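Side-chain contact in imidazolonepropionase (Unidentified, PDB 2Q09), which hydrolyses a carbon-nitrogen bond of imidazolone-5-propanoate to give N-formimidoyl-L-glutamate, the third step of histidine degradation: residues 197-202 with 233-238. Residues are numbered along the deposited sequence; the frame is centred on the assembly and turned at random.
Sequences EIIPAA and DQYGLA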
ATOM      1  N   GLU A 197      -4.480 -25.449   2.258  1.00 30.02           N
ATOM      2  CA  GLU A 197      -3.996 -25.603   0.897  1.00 28.22           C
ATOM      3  C   GLU A 197      -3.390 -24.356   0.270  1.00 26.51           C
ATOM      4  O   GLU A 197      -2.241 -24.371  -0.166  1.00 26.36           O
ATOM      5  CB  GLU A 197      -5.140 -26.122   0.025  1.00 27.53           C
ATOM      6  CG  GLU A 197      -5.636 -27.497   0.459  1.00 31.91           C
ATOM      7  CD  GLU A 197      -6.961 -27.890  -0.167  1.00 33.85           C
ATOM      8  OE1 GLU A 197      -7.267 -27.426  -1.283  1.00 35.22           O
ATOM      9  OE2 GLU A 197      -7.693 -28.682   0.460  1.00 34.98           O
ATOM     10  N   ILE A 198      -4.158 -23.272   0.224  1.00 25.51           N
ATOM     11  CA  ILE A 198      -3.667 -22.053  -0.400  1.00 25.30           C
ATOM     12  C   ILE A 198      -2.455 -21.416   0.283  1.00 24.73           C
ATOM     13  O   ILE A 198      -1.442 -21.151  -0.370  1.00 25.22           O
ATOM     14  CB  ILE A 198      -4.804 -21.032  -0.547  1.00 22.77           C
ATOM     15  CG1 ILE A 198      -5.999 -21.721  -1.231  1.00 24.19           C
ATOM     16  CG2 ILE A 198      -4.334 -19.847  -1.396  1.00 22.40           C
ATOM     17  CD1 ILE A 198      -7.114 -20.786  -1.703  1.00 21.52           C
ATOM     18  N   ILE A 199      -2.544 -21.164   1.582  1.00 25.22           N
ATOM     19  CA  ILE A 199      -1.410 -20.571   2.281  1.00 25.81           C
ATOM     20  C   ILE A 199      -0.173 -21.473   2.136  1.00 26.06           C
ATOM     21  O   ILE A 199       0.912 -21.001   1.798  1.00 27.04           O
ATOM     22  CB  ILE A 199      -1.758 -20.295   3.770  1.00 26.67           C
ATOM     23  CG1 ILE A 199      -2.667 -19.061   3.850  1.00 27.37           C
ATOM     24  CG2 ILE A 199      -0.498 -20.091   4.588  1.00 26.98           C
ATOM     25  CD1 ILE A 199      -3.071 -18.642   5.277  1.00 26.80           C
ATOM     26  N   PRO A 200      -0.323 -22.788   2.367  1.00 27.20           N
ATOM     27  CA  PRO A 200       0.842 -23.674   2.227  1.00 26.29           C
ATOM     28  C   PRO A 200       1.459 -23.648   0.825  1.00 25.96           C
ATOM     29  O   PRO A 200       2.682 -23.588   0.680  1.00 26.75           O
ATOM     30  CB  PRO A 200       0.277 -25.046   2.588  1.00 26.63           C
ATOM     31  CG  PRO A 200      -0.712 -24.696   3.655  1.00 26.89           C
ATOM     32  CD  PRO A 200      -1.424 -23.488   3.057  1.00 25.85           C
ATOM     33  N   ALA A 201       0.617 -23.685  -0.206  1.00 24.65           N
ATOM     34  CA  ALA A 201       1.118 -23.670  -1.581  1.00 24.73           C
ATOM     35  C   ALA A 201       1.780 -22.332  -1.909  1.00 24.72           C
ATOM     36  O   ALA A 201       2.810 -22.278  -2.589  1.00 21.96           O
ATOM     37  CB  ALA A 201      -0.021 -23.944  -2.565  1.00 23.64           C
ATOM     38  N   ALA A 202       1.179 -21.252  -1.425  1.00 25.04           N
ATOM     39  CA  ALA A 202       1.712 -19.919  -1.674  1.00 25.99           C
ATOM     40  C   ALA A 202       3.073 -19.755  -1.013  1.00 25.77           C
ATOM     41  O   ALA A 202       4.000 -19.213  -1.609  1.00 25.46           O
ATOM     42  CB  ALA A 202       0.738 -18.852  -1.156  1.00 26.32           C
ATOM     43  N   ASP A 233       0.717 -17.783  10.519  1.00 37.43           N
ATOM     44  CA  ASP A 233       1.691 -17.918  11.597  1.00 40.55           C
ATOM     45  C   ASP A 233       2.564 -19.160  11.410  1.00 40.30           C
ATOM     46  O   ASP A 233       3.784 -19.091  11.511  1.00 39.00           O
ATOM     47  CB  ASP A 233       0.947 -18.009  12.938  1.00 44.09           C
ATOM     48  CG  ASP A 233       1.880 -18.046  14.132  1.00 48.91           C
ATOM     49  OD1 ASP A 233       1.398 -18.322  15.247  1.00 51.20           O
ATOM     50  OD2 ASP A 233       3.090 -17.794  13.963  1.00 50.85           O
ATOM     51  N   GLN A 234       1.927 -20.293  11.141  1.00 40.59           N
ATOM     52  CA  GLN A 234       2.626 -21.562  10.956  1.00 42.16           C
ATOM     53  C   GLN A 234       3.634 -21.551   9.812  1.00 40.92           C
ATOM     54  O   GLN A 234       4.608 -22.300   9.836  1.00 40.72           O
ATOM     55  CB  GLN A 234       1.611 -22.681  10.728  1.00 44.63           C
ATOM     56  CG  GLN A 234       0.652 -22.910  11.894  1.00 49.41           C
ATOM     57  CD  GLN A 234       1.310 -23.562  13.097  1.00 52.51           C
ATOM     58  OE1 GLN A 234       2.150 -22.963  13.761  1.00 54.48           O
ATOM     59  NE2 GLN A 234       0.927 -24.796  13.383  1.00 52.95           N
ATOM     60  N   TYR A 235       3.409 -20.708   8.807  1.00 39.65           N
ATOM     61  CA  TYR A 235       4.325 -20.635   7.674  1.00 38.04           C
ATOM     62  C   TYR A 235       5.227 -19.414   7.719  1.00 37.78           C
ATOM     63  O   TYR A 235       5.912 -19.096   6.751  1.00 38.30           O
ATOM     64  CB  TYR A 235       3.537 -20.691   6.359  1.00 38.02           C
ATOM     65  CG  TYR A 235       3.070 -22.093   6.049  1.00 37.85           C
ATOM     66  CD1 TYR A 235       3.875 -22.974   5.331  1.00 38.44           C
ATOM     67  CD2 TYR A 235       1.870 -22.573   6.570  1.00 38.56           C
ATOM     68  CE1 TYR A 235       3.500 -24.308   5.144  1.00 37.76           C
ATOM     69  CE2 TYR A 235       1.485 -23.901   6.394  1.00 39.02           C
ATOM     70  CZ  TYR A 235       2.306 -24.762   5.682  1.00 38.08           C
ATOM     71  OH  TYR A 235       1.948 -26.080   5.532  1.00 38.92           O
ATOM     72  N   GLY A 236       5.232 -18.737   8.863  1.00 37.65           N
ATOM     73  CA  GLY A 236       6.072 -17.567   9.034  1.00 36.52           C
ATOM     74  C   GLY A 236       5.753 -16.399   8.128  1.00 36.10           C
ATOM     75  O   GLY A 236       6.654 -15.701   7.662  1.00 35.79           O
ATOM     76  N   LEU A 237       4.468 -16.179   7.875  1.00 34.44           N
ATOM     77  CA  LEU A 237       4.037 -15.076   7.029  1.00 33.52           C
ATOM     78  C   LEU A 237       3.405 -13.989   7.885  1.00 32.52           C
ATOM     79  O   LEU A 237       2.633 -14.280   8.793  1.00 31.07           O
ATOM     80  CB  LEU A 237       3.009 -15.555   6.001  1.00 32.57           C
ATOM     81  CG  LEU A 237       3.401 -16.692   5.054  1.00 32.41           C
ATOM     82  CD1 LEU A 237       2.230 -17.015   4.152  1.00 34.46           C
ATOM     83  CD2 LEU A 237       4.614 -16.292   4.233  1.00 31.78           C
ATOM     84  N   ALA A 238       3.736 -12.738   7.582  1.00 30.44           N
ATOM     85  CA  ALA A 238       3.199 -11.593   8.310  1.00 30.13           C
ATOM     86  C   ALA A 238       1.706 -11.478   8.017  1.00 29.90           C
ATOM     87  O   ALA A 238       1.241 -11.941   6.974  1.00 27.99           O
ATOM     88  CB  ALA A 238       3.921 -10.321   7.874  1.00 29.90           C
TER
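Pro-200 lies against the ring of Tyr-235 where outer helix 187-204 of the amidohydrolase TIM barrel meets the turn that follows helix 222-234. A CH-pi contact is indicated by the position of Pro-200 CA, 4.1 Å from the centroid of the Tyr-235 ring and 18° off the ring normal, which puts the CH over a face, somewhat toward the rim. The pyrrolidine continues along that ring to its phenolic end: Pro-200 CG is 3.6 Å from Tyr-235 CE2, and Pro-200 CB is 3.5 Å from Tyr-235 OH. The two side chains cross at about a right angle.

Nearer the base of the ring, Ile-199 contributes its CG2 methyl, 4.0 Å from Tyr-235 CD2. The same methyl also meets Leu-237, with Ile-199 CG2 4.1 Å from Leu-237 CD1, and so touches both side chains that 233-238 brings to the contact. Its torsion accounts for this reach: CG2 is anti to the backbone N, while CG1 sits beside that N (chi1 -75°). The interface is small, burying 194 Å² in total, and is made by van der Waals and CH-pi contacts, with the Tyr-235 hydroxyl oxygen lying beside Pro-200 CB and CG.

Further out, helix 222-234 ends in a Schellman motif with Gly-236 at C-prime; its positive phi of 64° turns the chain between Tyr-235 and Leu-237, whose CB atoms are both directed to helix 187-204. The chain then runs on toward the barrel, and Ala-238 is hydrogen-bonded through its backbone to Val-211. Ile-199 is buried and also packs on Leu-173 of strand 168-176, so the same side chain that meets the turn also lies against the barrel strand. Within the Schellman turn, Gly-236 N donates to Asp-233 O at 3.0 Å.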